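Local coordinates for protein malate dehydrogenase (Entamoeba histolytica, PDB 3I0P) that probably catalyses the reversible NAD-dependent oxidation of malate to oxaloacetate, as a dimer whose cofactor lies between the two subunits, at residues T184-T189 against D203-S208; L232-G237 against S242-G247; Y19-K24 against V58-I63. All blocks are in the same frame, centred on the assembly; numbering follows the deposited sequence.

Contacts 1 and 2 are neighbours, their centres about 9 Å apart, and both reach the second subunit and an NAD. They meet through T184 with L235 and through S208 with H233, close to the small sheet of strands 207-209 and 230-232. Contact 3 stands about 30 Å from contact 1 and 36 Å from contact 2 (centre to centre), and touches no other subunit. All three are largely buried, but their chemistry differs. Contact 1 combines an aromatic face with a bridging water; contact 2 relies on serine hydroxyls, glycines and backbone carbonyls at a helix start; contact 3 is purely aliphatic packing between two nearly parallel helices.

Contact 1: residues T184-T189 against D203-S208; sequences TSISPT and DKSWAS. With NAD (nicotinamide-adenine-dinucleotide), chain B.
The CB of S187 lies over one face of the W206 indole, a CH-pi contact with CB 4.2 Å from the centroid of the five-membered ring. D203 CB covers the opposite face from within its own segment. Branched I186 suits its place: with CG2 opposite the backbone N and CG1 beside it (chi1 -58°), CG2 reaches the ring obliquely, 3.6 Å from W206 CD1, while CD1 runs on to S205, 4.0 Å from its carbonyl O. A water accepts from S187 N (2.7 Å) and can donate to W206 O (3.1 Å), though other acceptors compete for its protons.

The side of D203 and S205 is looser: both are partly exposed, S205 touches only the end of I186, and V241 of the second subunit covers part of this side. S205 N donates to D203 OD2 (2.8 Å, 164°) in an Asx turn, for which aspartate's short carboxylate is the right length. The indole NE1 is hydrogen-bonded to V241 O of the second subunit, and R191 makes a cation-pi contact with the ring. Beyond, P188 CD comes within 3.3 Å of NAD O2N, making this loop part of a dinucleotide pocket shared across the dimer interface.

Contact 2: residues L232-G237 against S242-G247; sequences LHPLGG and SGSHKG. With NAD (nicotinamide-adenine-dinucleotide), chain C.
S244, the first residue of the helix, and S242 just before it turn their hydroxyls to the glycine turn facing them. S244 OG donates to G237 O at 2.8 Å, coming in 43° above the carbonyl plane; its chi1 of 172°, which sets OG opposite the backbone N, swings it to that carbonyl. The same hydroxyl also bonds T154 OG1, a double role that suits serine. S242 OG lies 2.6 Å from G236 O, a possible bond for which D239 O competes with the same proton.

Backbone bonds shape both partners. A type II turn from P234 to G237 is closed by G237 N to P234 O (2.9 Å), with G236 taking the positive phi usual for glycine at its third position. G243 sits at the N-cap, its carbonyl receiving K246 N.

In the van der Waals packing, G236 and G247 have no side chain on their facing sides and so let the main chains approach closely: G236 CA is 3.6 Å from G243 C, and G247 CA makes a CA-H...O contact of 3.1 Å with L235 O. P234 CB fills the flank, against G247 C.

Charged and polar bonds to NAD leave from the other side of the helix. H245 NE2 donates to phosphate oxygen O2A (2.7 Å, 172°), and K246, extended beyond CG, hydrogen-bonds its NZ to O1N (2.8 Å). The K246 ammonium is shared among O1N and the carbonyls of A183, S185 and I186 of the second subunit, so one lysine joins cofactor and interface.

The turn thus connects strand 230-232, which pairs antiparallel with 207-209, to the first turn of helix 244-259, while L232 at the strand's end packs on F192 of helix 189-197.

Contact 3: residues Y19-K24 against V58-I63; sequences YQVLLK and VYIDRI
V21 and L22 meet I60 and I63 across a pair of nearly parallel helices, 11-24 and 55-64, whose local axes run 11° apart in direction and come no nearer than 11.1 Å. At that spacing the backbones stay well separated, and the ends of aliphatic side chains bridge the interval.

I60 is central to the first shell. Its CD1 approaches V21 CG1 at 4.1 Å, the two side chains crossing at about a right angle, and it also meets L22 CD2, those two side chains crossing obliquely. The first bond of the L22 side chain runs alongside the gap, not into it, but its end comes nearer: with chi1 at -77°, CG stands opposite the carbonyl carbon, and CD2 is carried between the helices. There it also meets I63 CD1, at 4.2 Å. The residue types fit: short valine serves where its bond from the backbone already points across, as that of I63 does, while L22 and I60 need their length to close the distance.

The second shell closes round this group. F55, at the start of helix 55-64, touches V21, L22 and I60, and F92 from a loop packs on both L22 and I63. Y359 lies against V21 and L355 against I60, so the pair also packs on helix 346-359, the last helix of the chain.

Farther out, polar bonds hold each helix. Y19 OH bonds E29 OE2 and L22 O takes a bond from S27 OG, both tying helix 11-24 to what follows it. On the other helix, past the wider pi-type turn at 58-60, the backbone of I63 is held by its N donating to Y59 O at 2.9 Å.

Contact 1: residues T184-T189 against D203-S208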
# COMPACT_ATOMS: atom_id res chain seq x y z
N THR A 184 7.24 3.79 4.18
CA THR A 184 6.62 2.56 4.67
C THR A 184 7.13 2.20 6.08
O THR A 184 6.58 1.32 6.73
CB THR A 184 6.84 1.40 3.71
OG1 THR A 184 8.19 1.42 3.24
CG2 THR A 184 5.88 1.51 2.51
N SER A 185 8.17 2.89 6.53
CA SER A 185 8.54 2.92 7.95
C SER A 185 7.72 4.02 8.64
O SER A 185 7.28 4.97 7.99
CB SER A 185 10.04 3.19 8.11
OG SER A 185 10.40 4.42 7.51
N ILE A 186 7.51 3.89 9.95
CA ILE A 186 6.76 4.91 10.70
C ILE A 186 7.36 6.30 10.44
O ILE A 186 6.64 7.24 10.10
CB ILE A 186 6.69 4.61 12.23
CG1 ILE A 186 6.03 3.24 12.48
CG2 ILE A 186 5.93 5.74 12.95
CD1 ILE A 186 5.94 2.82 13.95
N SER A 187 8.68 6.40 10.59
CA SER A 187 9.42 7.63 10.35
C SER A 187 10.49 7.46 9.27
O SER A 187 11.05 6.37 9.13
CB SER A 187 10.06 8.12 11.66
OG SER A 187 10.97 9.18 11.43
N PRO A 188 10.73 8.53 8.48
CA PRO A 188 11.93 8.63 7.64
C PRO A 188 13.16 9.14 8.43
O PRO A 188 13.01 9.64 9.55
CB PRO A 188 11.51 9.64 6.56
CG PRO A 188 10.47 10.47 7.21
CD PRO A 188 9.74 9.57 8.15
N THR A 189 14.35 9.00 7.85
CA THR A 189 15.58 9.46 8.51
C THR A 189 15.60 10.99 8.65
O THR A 189 16.09 11.53 9.64
CB THR A 189 16.84 9.02 7.76
OG1 THR A 189 16.86 9.65 6.47
CG2 THR A 189 16.88 7.52 7.58
N ASP A 203 9.82 9.85 19.21
CA ASP A 203 8.96 8.88 19.80
C ASP A 203 9.67 7.58 19.95
O ASP A 203 10.64 7.34 19.27
CB ASP A 203 7.72 8.70 18.96
CG ASP A 203 6.76 7.77 19.59
OD1 ASP A 203 6.05 8.21 20.49
OD2 ASP A 203 6.73 6.60 19.21
N LYS A 204 9.17 6.74 20.84
CA LYS A 204 9.79 5.48 21.19
C LYS A 204 9.59 4.40 20.18
O LYS A 204 10.34 3.46 20.14
CB LYS A 204 9.20 5.00 22.49
N SER A 205 8.56 4.54 19.36
CA SER A 205 8.21 3.55 18.37
C SER A 205 9.01 3.66 17.09
O SER A 205 9.10 2.72 16.37
CB SER A 205 6.72 3.58 18.05
OG SER A 205 6.29 4.86 17.69
N TRP A 206 9.60 4.81 16.83
CA TRP A 206 10.27 5.03 15.57
C TRP A 206 11.52 4.20 15.31
O TRP A 206 11.75 3.72 14.24
CB TRP A 206 10.56 6.50 15.37
CG TRP A 206 9.38 7.32 15.45
CD1 TRP A 206 8.13 6.91 15.53
CD2 TRP A 206 9.33 8.73 15.45
NE1 TRP A 206 7.28 7.95 15.60
CE2 TRP A 206 8.01 9.09 15.54
CE3 TRP A 206 10.29 9.72 15.38
CZ2 TRP A 206 7.61 10.39 15.57
CZ3 TRP A 206 9.89 10.99 15.38
CH2 TRP A 206 8.58 11.32 15.49
N ALA A 207 12.35 4.03 16.31
CA ALA A 207 13.65 3.41 16.11
C ALA A 207 14.16 2.66 17.35
O ALA A 207 13.60 2.78 18.44
CB ALA A 207 14.66 4.45 15.67
N SER A 208 15.21 1.87 17.15
CA SER A 208 15.81 1.08 18.21
C SER A 208 17.31 0.92 18.00
O SER A 208 17.79 0.93 16.86
CB SER A 208 15.13 -0.29 18.31
OG SER A 208 13.84 -0.18 18.88
PA NAD B . 4.12 11.62 7.17
O1A NAD B . 4.42 13.09 7.31
O2A NAD B . 4.14 10.77 8.40
O5B NAD B . 2.68 11.52 6.46
C5B NAD B . 2.41 12.28 5.27
C4B NAD B . 1.14 11.81 4.55
O4B NAD B . 0.10 11.46 5.47
C3B NAD B . 0.54 12.89 3.67
O3B NAD B . -0.12 12.25 2.56
C2B NAD B . -0.48 13.56 4.57
O2B NAD B . -1.53 14.17 3.81
C1B NAD B . -1.00 12.38 5.36
N9A NAD B . -1.52 12.72 6.72
C8A NAD B . -0.83 13.24 7.75
N7A NAD B . -1.66 13.36 8.81
C5A NAD B . -2.88 12.90 8.44
C6A NAD B . -4.11 12.78 9.08
N6A NAD B . -4.28 13.16 10.37
N1A NAD B . -5.17 12.27 8.41
C2A NAD B . -5.05 11.88 7.13
N3A NAD B . -3.87 11.99 6.49
C4A NAD B . -2.78 12.50 7.12
O3 NAD B . 5.06 10.94 6.02
PN NAD B . 6.66 10.66 6.06
O1N NAD B . 6.84 9.16 6.03
O2N NAD B . 7.32 11.49 7.12
O5D NAD B . 7.17 11.23 4.65
C5D NAD B . 7.40 12.63 4.46
C4D NAD B . 8.03 12.88 3.10
O4D NAD B . 9.32 12.26 3.01
C3D NAD B . 7.20 12.30 1.96
O3D NAD B . 6.92 13.37 1.03
C2D NAD B . 8.05 11.19 1.35
O2D NAD B . 7.96 11.04 -0.08
C1D NAD B . 9.45 11.64 1.73
N1N NAD B . 10.40 10.53 1.73
C2N NAD B . 11.24 10.41 0.68
C3N NAD B . 12.16 9.36 0.63
C7N NAD B . 13.11 9.20 -0.53
O7N NAD B . 13.90 8.28 -0.52
N7N NAD B . 13.05 10.08 -1.53
C4N NAD B . 12.21 8.45 1.69
C5N NAD B . 11.32 8.59 2.76
C6N NAD B . 10.42 9.66 2.76
O HOH W 1 10.11 4.37 11.73

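Contact 2: residues L232-G237 against S242-G247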
# COMPACT_ATOMS: atom_id res chain seq x y z
N LEU A 232 15.41 1.84 11.93
CA LEU A 232 14.01 2.29 12.01
C LEU A 232 13.04 1.10 11.94
O LEU A 232 13.36 0.06 11.36
CB LEU A 232 13.70 3.25 10.86
CG LEU A 232 14.32 4.64 10.84
CD1 LEU A 232 14.54 5.08 9.41
CD2 LEU A 232 13.44 5.63 11.55
N HIS A 233 11.86 1.26 12.55
CA HIS A 233 10.82 0.22 12.48
C HIS A 233 9.88 0.47 11.30
O HIS A 233 9.65 1.62 10.92
CB HIS A 233 10.00 0.17 13.77
CG HIS A 233 10.81 -0.21 14.97
ND1 HIS A 233 11.37 -1.46 15.13
CD2 HIS A 233 11.18 0.51 16.06
CE1 HIS A 233 12.03 -1.50 16.27
NE2 HIS A 233 11.93 -0.32 16.85
N PRO A 234 9.32 -0.62 10.73
CA PRO A 234 8.29 -0.45 9.71
C PRO A 234 7.00 0.11 10.31
O PRO A 234 6.82 0.07 11.53
CB PRO A 234 8.04 -1.88 9.22
CG PRO A 234 9.16 -2.71 9.79
CD PRO A 234 9.57 -2.03 11.04
N LEU A 235 6.12 0.64 9.47
CA LEU A 235 4.75 0.92 9.91
C LEU A 235 4.15 -0.34 10.56
O LEU A 235 4.13 -1.43 9.98
CB LEU A 235 3.90 1.44 8.75
CG LEU A 235 2.39 1.66 8.95
CD1 LEU A 235 2.09 2.76 9.96
CD2 LEU A 235 1.71 1.95 7.61
N GLY A 236 3.70 -0.20 11.81
CA GLY A 236 3.24 -1.34 12.59
C GLY A 236 4.20 -1.71 13.71
O GLY A 236 3.91 -2.60 14.51
N GLY A 237 5.35 -1.03 13.76
CA GLY A 237 6.31 -1.23 14.84
C GLY A 237 7.13 -2.49 14.69
O GLY A 237 7.52 -2.87 13.59
N SER A 242 0.97 -5.31 16.73
CA SER A 242 0.61 -3.94 16.36
C SER A 242 0.57 -3.76 14.84
O SER A 242 0.18 -2.70 14.36
CB SER A 242 1.57 -2.94 17.02
OG SER A 242 2.91 -3.30 16.76
N GLY A 243 0.97 -4.80 14.10
CA GLY A 243 0.89 -4.80 12.64
C GLY A 243 2.21 -4.67 11.89
O GLY A 243 2.23 -4.41 10.68
N SER A 244 3.32 -4.87 12.61
CA SER A 244 4.68 -4.75 12.05
C SER A 244 4.87 -5.40 10.70
O SER A 244 5.45 -4.81 9.80
CB SER A 244 5.70 -5.36 13.01
OG SER A 244 6.98 -5.41 12.42
N HIS A 245 4.41 -6.64 10.59
CA HIS A 245 4.57 -7.45 9.38
C HIS A 245 3.98 -6.79 8.14
O HIS A 245 4.46 -7.00 7.03
CB HIS A 245 3.97 -8.85 9.59
CG HIS A 245 2.55 -8.85 10.05
ND1 HIS A 245 2.17 -8.36 11.29
CD2 HIS A 245 1.42 -9.30 9.47
CE1 HIS A 245 0.86 -8.49 11.42
NE2 HIS A 245 0.38 -9.06 10.34
N LYS A 246 2.95 -5.98 8.35
CA LYS A 246 2.30 -5.28 7.24
C LYS A 246 3.19 -4.18 6.65
O LYS A 246 3.52 -4.22 5.46
CB LYS A 246 0.90 -4.79 7.64
CG LYS A 246 -0.03 -5.95 8.03
CD LYS A 246 -1.38 -5.48 8.48
CE LYS A 246 -2.32 -6.68 8.64
NZ LYS A 246 -3.75 -6.27 8.71
N GLY A 247 3.61 -3.21 7.47
CA GLY A 247 4.52 -2.16 7.00
C GLY A 247 5.76 -2.76 6.37
O GLY A 247 6.22 -2.32 5.31
PA NAD C . -2.46 -10.81 8.97
O1A NAD C . -2.71 -12.25 9.32
O2A NAD C . -2.23 -9.83 10.09
O5B NAD C . -1.19 -10.79 7.99
C5B NAD C . -1.16 -11.67 6.84
C4B NAD C . -0.07 -11.28 5.84
O4B NAD C . 1.14 -10.86 6.49
C3B NAD C . 0.35 -12.45 4.97
O3B NAD C . 0.76 -11.94 3.69
C2B NAD C . 1.54 -13.04 5.70
O2B NAD C . 2.42 -13.73 4.81
C1B NAD C . 2.20 -11.79 6.25
N9A NAD C . 2.98 -12.00 7.51
C8A NAD C . 2.52 -12.41 8.70
N7A NAD C . 3.55 -12.43 9.57
C5A NAD C . 4.66 -12.03 8.92
C6A NAD C . 6.00 -11.85 9.28
N6A NAD C . 6.43 -12.11 10.54
N1A NAD C . 6.90 -11.42 8.36
C2A NAD C . 6.51 -11.16 7.10
N3A NAD C . 5.23 -11.32 6.73
C4A NAD C . 4.29 -11.75 7.62
O3 NAD C . -3.61 -10.24 7.98
PN NAD C . -5.18 -9.93 8.31
O1N NAD C . -5.38 -8.44 8.17
O2N NAD C . -5.60 -10.65 9.57
O5D NAD C . -5.96 -10.64 7.10
C5D NAD C . -6.21 -12.04 7.11
C4D NAD C . -7.10 -12.43 5.93
O4D NAD C . -8.39 -11.80 6.04
C3D NAD C . -6.52 -11.97 4.60
O3D NAD C . -6.43 -13.12 3.74
C2D NAD C . -7.50 -10.92 4.07
O2D NAD C . -7.70 -10.92 2.64
C1D NAD C . -8.78 -11.31 4.76
N1N NAD C . -9.72 -10.20 4.84
C2N NAD C . -10.76 -10.17 3.98
C3N NAD C . -11.69 -9.13 4.02
C7N NAD C . -12.84 -9.08 3.06
O7N NAD C . -13.64 -8.14 3.14
N7N NAD C . -12.99 -10.04 2.16
C4N NAD C . -11.52 -8.11 4.97
C5N NAD C . -10.44 -8.16 5.85
C6N NAD C . -9.54 -9.23 5.76

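Contact 3: residues Y19-K24 against V58-I63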
# COMPACT_ATOMS: atom_id res chain seq x y z
N TYR A 19 17.24 27.36 -9.02
CA TYR A 19 17.41 27.22 -10.46
C TYR A 19 18.70 27.88 -10.97
O TYR A 19 19.36 27.34 -11.86
CB TYR A 19 16.16 27.79 -11.13
CG TYR A 19 16.23 28.03 -12.62
CD1 TYR A 19 16.18 26.98 -13.53
CD2 TYR A 19 16.29 29.33 -13.11
CE1 TYR A 19 16.22 27.22 -14.91
CE2 TYR A 19 16.33 29.59 -14.49
CZ TYR A 19 16.29 28.53 -15.38
OH TYR A 19 16.32 28.78 -16.72
N GLN A 20 19.06 29.03 -10.40
CA GLN A 20 20.30 29.70 -10.80
C GLN A 20 21.53 28.92 -10.32
O GLN A 20 22.48 28.74 -11.08
CB GLN A 20 20.36 31.15 -10.32
CG GLN A 20 19.27 32.08 -10.87
CD GLN A 20 19.24 32.21 -12.40
OE1 GLN A 20 20.28 32.20 -13.07
NE2 GLN A 20 18.03 32.35 -12.95
N VAL A 21 21.50 28.43 -9.09
CA VAL A 21 22.63 27.66 -8.56
C VAL A 21 22.84 26.34 -9.33
O VAL A 21 23.98 25.89 -9.53
CB VAL A 21 22.52 27.43 -7.04
CG1 VAL A 21 23.72 26.63 -6.53
CG2 VAL A 21 22.42 28.75 -6.31
N LEU A 22 21.74 25.74 -9.78
CA LEU A 22 21.80 24.50 -10.54
C LEU A 22 22.38 24.72 -11.94
O LEU A 22 23.08 23.86 -12.47
CB LEU A 22 20.43 23.83 -10.62
CG LEU A 22 19.94 23.07 -9.38
CD1 LEU A 22 18.42 22.91 -9.41
CD2 LEU A 22 20.63 21.72 -9.27
N LEU A 23 22.08 25.88 -12.53
CA LEU A 23 22.71 26.28 -13.78
C LEU A 23 24.21 26.50 -13.58
O LEU A 23 25.02 25.98 -14.34
CB LEU A 23 22.08 27.55 -14.33
CG LEU A 23 20.67 27.42 -14.89
CD1 LEU A 23 20.14 28.79 -15.31
CD2 LEU A 23 20.65 26.44 -16.06
N LYS A 24 24.56 27.24 -12.53
CA LYS A 24 25.95 27.57 -12.23
C LYS A 24 26.83 26.35 -12.05
O LYS A 24 27.99 26.39 -12.45
CB LYS A 24 26.06 28.48 -11.01
CG LYS A 24 25.51 29.88 -11.22
CD LYS A 24 26.36 30.72 -12.16
CE LYS A 24 25.75 32.10 -12.32
NZ LYS A 24 26.65 33.06 -12.98
N VAL A 58 22.43 17.55 -0.02
CA VAL A 58 21.89 16.37 -0.71
C VAL A 58 22.00 16.47 -2.23
O VAL A 58 21.98 15.46 -2.93
CB VAL A 58 20.46 16.01 -0.19
CG1 VAL A 58 19.81 14.90 -1.01
CG2 VAL A 58 20.53 15.61 1.27
N TYR A 59 22.14 17.69 -2.74
CA TYR A 59 22.23 17.90 -4.18
C TYR A 59 23.52 18.58 -4.64
O TYR A 59 24.31 17.98 -5.37
CB TYR A 59 20.96 18.58 -4.71
CG TYR A 59 19.73 17.77 -4.38
CD1 TYR A 59 19.42 16.61 -5.09
CD2 TYR A 59 18.90 18.13 -3.30
CE1 TYR A 59 18.30 15.84 -4.76
CE2 TYR A 59 17.78 17.36 -2.98
CZ TYR A 59 17.49 16.23 -3.71
OH TYR A 59 16.39 15.47 -3.39
N ILE A 60 23.75 19.82 -4.19
CA ILE A 60 24.91 20.61 -4.63
C ILE A 60 26.24 19.94 -4.25
O ILE A 60 27.09 19.71 -5.10
CB ILE A 60 24.83 22.10 -4.18
CG1 ILE A 60 23.47 22.72 -4.58
CG2 ILE A 60 25.99 22.92 -4.78
CD1 ILE A 60 23.12 22.64 -6.07
N ASP A 61 26.40 19.60 -2.97
CA ASP A 61 27.59 18.90 -2.51
C ASP A 61 27.82 17.59 -3.26
O ASP A 61 28.95 17.13 -3.40
CB ASP A 61 27.49 18.59 -1.02
CG ASP A 61 27.76 19.80 -0.13
OD1 ASP A 61 28.08 20.89 -0.65
OD2 ASP A 61 27.65 19.63 1.10
N ARG A 62 26.74 16.98 -3.73
CA ARG A 62 26.84 15.68 -4.37
C ARG A 62 27.22 15.82 -5.84
O ARG A 62 27.99 15.01 -6.36
CB ARG A 62 25.57 14.86 -4.17
CG ARG A 62 25.31 14.56 -2.71
CD ARG A 62 24.50 13.29 -2.55
NE ARG A 62 24.18 13.01 -1.15
CZ ARG A 62 23.18 12.22 -0.76
NH1 ARG A 62 22.40 11.64 -1.65
NH2 ARG A 62 22.96 12.02 0.53
N ILE A 63 26.70 16.86 -6.50
CA ILE A 63 27.16 17.23 -7.85
C ILE A 63 28.67 17.57 -7.83
O ILE A 63 29.42 17.20 -8.75
CB ILE A 63 26.35 18.41 -8.41
CG1 ILE A 63 24.86 18.05 -8.50
CG2 ILE A 63 26.89 18.82 -9.79
CD1 ILE A 63 23.95 19.21 -8.85